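Local coordinates for uncharacterized protein (Bacteroides caccae, PDB 4L7A) that is of unknown function but, as a member of a putative zinc-binding metallo-peptidase family, probably hydrolyses peptide bonds with a bound zinc ion, at residues T51-L65 / I94-T106. Sequence-based numbering, arbitrary orientation. Where two conformers were deposited one is given.
Sequences THNLVPTDFWLSVKL and IHLIGSASWDKGT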
# COMPACT_ATOMS: atom_id res chain seq x y z
N THR A 51 7.59 0.82 -21.21
CA THR A 51 8.62 1.79 -21.56
C THR A 51 9.88 1.03 -21.95
O THR A 51 9.88 -0.20 -21.93
CB THR A 51 8.91 2.74 -20.40
OG1 THR A 51 9.63 2.07 -19.35
CG2 THR A 51 7.64 3.37 -19.87
N HIS A 52 10.97 1.74 -22.26
CA HIS A 52 12.26 1.08 -22.53
C HIS A 52 12.88 0.47 -21.27
O HIS A 52 13.85 -0.34 -21.36
CB HIS A 52 13.25 2.01 -23.20
CG HIS A 52 12.87 2.34 -24.58
ND1 HIS A 52 13.55 3.25 -25.35
CD2 HIS A 52 11.87 1.85 -25.36
CE1 HIS A 52 13.00 3.30 -26.56
NE2 HIS A 52 11.98 2.46 -26.59
N ASN A 53 12.32 0.80 -20.12
CA ASN A 53 12.64 0.11 -18.90
C ASN A 53 12.16 -1.32 -18.71
O ASN A 53 12.52 -1.95 -17.72
CB ASN A 53 12.15 0.91 -17.72
CG ASN A 53 13.25 1.63 -17.06
OD1 ASN A 53 14.15 2.16 -17.74
ND2 ASN A 53 13.21 1.67 -15.69
N LEU A 54 11.28 -1.80 -19.57
CA LEU A 54 10.77 -3.15 -19.44
C LEU A 54 11.93 -4.18 -19.56
O LEU A 54 12.76 -4.06 -20.46
CB LEU A 54 9.79 -3.43 -20.55
CG LEU A 54 9.07 -4.78 -20.44
CD1 LEU A 54 8.24 -4.84 -19.19
CD2 LEU A 54 8.15 -4.96 -21.66
N VAL A 55 11.97 -5.12 -18.63
CA VAL A 55 12.87 -6.29 -18.64
C VAL A 55 12.04 -7.54 -18.27
O VAL A 55 10.94 -7.41 -17.74
CB VAL A 55 14.05 -6.15 -17.63
CG1 VAL A 55 14.92 -4.96 -17.97
CG2 VAL A 55 13.55 -6.02 -16.17
N PRO A 56 12.53 -8.74 -18.59
CA PRO A 56 11.79 -9.91 -18.19
C PRO A 56 11.53 -9.93 -16.67
O PRO A 56 12.34 -9.48 -15.87
CB PRO A 56 12.73 -11.06 -18.59
CG PRO A 56 13.50 -10.51 -19.71
CD PRO A 56 13.77 -9.08 -19.31
N THR A 57 10.37 -10.44 -16.31
CA THR A 57 9.96 -10.52 -14.93
C THR A 57 10.74 -11.64 -14.27
O THR A 57 10.65 -12.77 -14.70
CB THR A 57 8.44 -10.80 -14.87
OG1 THR A 57 7.76 -9.72 -15.57
CG2 THR A 57 7.94 -10.88 -13.44
N ASP A 58 11.51 -11.32 -13.23
CA ASP A 58 12.38 -12.30 -12.53
C ASP A 58 11.50 -13.23 -11.69
O ASP A 58 10.77 -12.78 -10.81
CB ASP A 58 13.34 -11.47 -11.66
CG ASP A 58 14.26 -12.30 -10.71
OD1 ASP A 58 13.95 -13.41 -10.24
OD2 ASP A 58 15.32 -11.72 -10.33
N PHE A 59 11.57 -14.53 -11.95
CA PHE A 59 10.69 -15.48 -11.29
C PHE A 59 10.89 -15.61 -9.77
O PHE A 59 9.94 -15.49 -9.02
CB PHE A 59 10.85 -16.87 -11.88
CG PHE A 59 10.03 -17.94 -11.17
CD1 PHE A 59 8.70 -18.16 -11.53
CD2 PHE A 59 10.58 -18.71 -10.18
CE1 PHE A 59 7.93 -19.16 -10.92
CE2 PHE A 59 9.82 -19.73 -9.57
CZ PHE A 59 8.48 -19.95 -9.95
N TRP A 60 12.10 -15.88 -9.31
CA TRP A 60 12.32 -16.07 -7.89
C TRP A 60 12.13 -14.74 -7.10
O TRP A 60 11.73 -14.75 -5.94
CB TRP A 60 13.69 -16.70 -7.63
CG TRP A 60 13.70 -18.08 -8.11
CD1 TRP A 60 14.33 -18.55 -9.21
CD2 TRP A 60 13.05 -19.21 -7.49
NE1 TRP A 60 14.11 -19.89 -9.33
CE2 TRP A 60 13.28 -20.31 -8.31
CE3 TRP A 60 12.26 -19.37 -6.35
CZ2 TRP A 60 12.79 -21.59 -8.03
CZ3 TRP A 60 11.74 -20.62 -6.07
CH2 TRP A 60 12.03 -21.73 -6.90
N LEU A 61 12.35 -13.63 -7.74
CA LEU A 61 11.96 -12.39 -7.11
C LEU A 61 10.40 -12.22 -7.01
O LEU A 61 9.89 -11.64 -6.03
CB LEU A 61 12.59 -11.21 -7.84
CG LEU A 61 12.30 -9.81 -7.25
CD1 LEU A 61 12.76 -9.74 -5.79
CD2 LEU A 61 13.04 -8.78 -8.10
N SER A 62 9.65 -12.73 -8.00
CA SER A 62 8.19 -12.71 -7.94
C SER A 62 7.68 -13.53 -6.76
O SER A 62 6.75 -13.14 -6.11
CB SER A 62 7.55 -13.24 -9.21
OG SER A 62 7.90 -12.38 -10.29
N VAL A 63 8.32 -14.66 -6.49
CA VAL A 63 7.98 -15.50 -5.38
C VAL A 63 8.22 -14.78 -4.06
O VAL A 63 7.38 -14.83 -3.13
CB VAL A 63 8.81 -16.80 -5.41
CG1 VAL A 63 8.52 -17.65 -4.19
CG2 VAL A 63 8.50 -17.60 -6.66
N LYS A 64 9.36 -14.09 -3.95
CA LYS A 64 9.69 -13.37 -2.72
C LYS A 64 8.67 -12.31 -2.48
O LYS A 64 8.14 -12.22 -1.38
CB LYS A 64 11.07 -12.74 -2.81
CG LYS A 64 12.14 -13.81 -2.86
CD LYS A 64 13.52 -13.25 -2.68
CE LYS A 64 14.53 -14.29 -3.06
NZ LYS A 64 15.84 -13.70 -2.84
N LEU A 65 8.35 -11.54 -3.52
CA LEU A 65 7.37 -10.46 -3.38
C LEU A 65 5.96 -10.95 -3.06
O LEU A 65 5.30 -10.35 -2.23
CB LEU A 65 7.32 -9.61 -4.64
CG LEU A 65 8.45 -8.62 -4.67
CD1 LEU A 65 8.58 -8.05 -6.07
CD2 LEU A 65 8.16 -7.49 -3.67
N ILE A 94 -3.38 -8.25 -8.93
CA ILE A 94 -2.03 -7.73 -8.71
C ILE A 94 -1.18 -8.25 -9.88
O ILE A 94 -1.29 -9.45 -10.21
CB ILE A 94 -1.49 -8.15 -7.35
CG1 ILE A 94 -2.30 -7.53 -6.23
CG2 ILE A 94 -0.08 -7.65 -7.18
CD1 ILE A 94 -2.08 -8.18 -4.88
N HIS A 95 -0.46 -7.37 -10.60
CA HIS A 95 0.43 -7.82 -11.69
C HIS A 95 1.82 -7.46 -11.27
O HIS A 95 2.01 -6.36 -10.78
CB HIS A 95 0.21 -7.03 -12.97
CG HIS A 95 -1.01 -7.42 -13.72
ND1 HIS A 95 -1.34 -6.86 -14.94
CD2 HIS A 95 -1.96 -8.35 -13.47
CE1 HIS A 95 -2.46 -7.40 -15.39
NE2 HIS A 95 -2.85 -8.31 -14.52
N LEU A 96 2.77 -8.33 -11.47
CA LEU A 96 4.17 -7.98 -11.32
C LEU A 96 4.74 -7.85 -12.71
O LEU A 96 4.51 -8.73 -13.57
CB LEU A 96 4.96 -9.04 -10.57
CG LEU A 96 4.47 -9.46 -9.22
CD1 LEU A 96 5.52 -10.31 -8.54
CD2 LEU A 96 4.19 -8.23 -8.37
N ILE A 97 5.45 -6.76 -12.95
CA ILE A 97 6.13 -6.51 -14.21
C ILE A 97 7.55 -6.15 -13.92
O ILE A 97 7.84 -5.39 -13.00
CB ILE A 97 5.47 -5.39 -15.00
CG1 ILE A 97 4.07 -5.81 -15.40
CG2 ILE A 97 6.22 -5.06 -16.24
CD1 ILE A 97 3.26 -4.68 -16.18
N GLY A 98 8.47 -6.67 -14.72
CA GLY A 98 9.89 -6.36 -14.48
C GLY A 98 10.32 -4.97 -14.98
O GLY A 98 9.90 -4.54 -16.05
N SER A 99 11.17 -4.30 -14.20
CA SER A 99 11.73 -3.03 -14.59
C SER A 99 13.23 -2.92 -14.32
O SER A 99 13.73 -3.46 -13.33
CB SER A 99 11.02 -1.94 -13.82
OG SER A 99 11.35 -0.68 -14.35
N ALA A 100 13.92 -2.23 -15.22
CA ALA A 100 15.34 -2.02 -15.16
C ALA A 100 15.75 -1.20 -13.94
O ALA A 100 16.82 -1.41 -13.44
CB ALA A 100 15.83 -1.36 -16.41
N SER A 101 14.88 -0.32 -13.46
CA SER A 101 15.15 0.47 -12.26
C SER A 101 13.86 0.99 -11.64
O SER A 101 12.74 0.75 -12.17
CB SER A 101 16.06 1.64 -12.59
OG SER A 101 16.54 2.25 -11.40
N TRP A 102 14.03 1.71 -10.53
CA TRP A 102 12.94 2.36 -9.81
C TRP A 102 12.63 3.75 -10.34
O TRP A 102 11.62 4.33 -9.95
CB TRP A 102 13.29 2.51 -8.34
CG TRP A 102 14.37 3.50 -8.06
CD1 TRP A 102 14.24 4.86 -7.96
CD2 TRP A 102 15.73 3.21 -7.79
NE1 TRP A 102 15.45 5.43 -7.70
CE2 TRP A 102 16.39 4.44 -7.58
CE3 TRP A 102 16.47 2.03 -7.73
CZ2 TRP A 102 17.75 4.53 -7.29
CZ3 TRP A 102 17.86 2.11 -7.45
CH2 TRP A 102 18.47 3.36 -7.23
N ASP A 103 13.49 4.27 -11.21
CA ASP A 103 13.44 5.68 -11.64
C ASP A 103 12.20 6.11 -12.48
O ASP A 103 11.90 7.27 -12.52
CB ASP A 103 14.74 6.07 -12.40
CG ASP A 103 14.88 5.35 -13.75
OD1 ASP A 103 14.15 4.37 -14.04
OD2 ASP A 103 15.77 5.73 -14.55
N LYS A 104 11.52 5.20 -13.16
CA LYS A 104 10.25 5.52 -13.84
C LYS A 104 9.03 5.17 -12.96
O LYS A 104 8.03 4.74 -13.50
CB LYS A 104 10.04 4.69 -15.11
CG LYS A 104 11.16 4.64 -16.10
CD LYS A 104 11.21 5.84 -16.94
CE LYS A 104 11.85 5.51 -18.25
NZ LYS A 104 12.37 6.78 -18.84
N GLY A 105 9.12 5.25 -11.64
CA GLY A 105 8.00 4.79 -10.80
C GLY A 105 7.90 3.30 -10.58
O GLY A 105 8.42 2.53 -11.34
N THR A 106 7.22 2.88 -9.52
CA THR A 106 7.24 1.49 -9.13
C THR A 106 5.88 0.80 -9.12
O THR A 106 5.77 -0.35 -8.69
CB THR A 106 7.82 1.43 -7.75
OG1 THR A 106 7.14 2.41 -6.93
CG2 THR A 106 9.32 1.78 -7.81
O HOH W 1 8.49 -8.23 -17.45
O HOH W 2 5.28 -10.46 -15.43
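Asn53 meets the loop that follows strand 93-98 with both its backbone and its side chain. Its carbonyl O accepts from Ala100 N at 2.9 Å, in the carbonyl plane, while the amide ND2 donates to Ser99 OG at 3.3 Å, the hydroxyl oxygen lying 19° out of the amide plane, and makes a weak bond to Asp103 OD1. CG of Lys104 lies against the same amide. Replacing Asn53 by an alanine would probably leave Asp103 OD1 and Ser99 OG without this shared donor and open a gap beside the Lys104 methylenes. Leu54 forms a single backbone bridge with Ser99, and its CG, anti to the backbone N (chi1 -174°), carries CD1 to within 3.6 Å of Ile97 CG2. Val55 N adds a weak but nearly straight bond to Gly98 O, and its CG2 packs on Ser99 N. Gly98, with no side chain, lets the backbone of 55-57 come close, its CA 4.2 Å from Thr57 CA. At Thr57 water takes over: one molecule links Val55 O, Thr57 OG1 and Gly98 N, and a second joins Thr57 OG1 to Leu96 O, 2.7 Å from the water. Beyond Asp58, which N-caps helix 59-81 through OD1 to Leu61 N, Ser62 rests on Leu96 CD1. The start of this helix thus packs beside strand 93-98, with Phe23 of helix 17-35 touching Ser62 and Val63, and Met122 of the adjacent strand 115-122 touching Ser62 and Leu65.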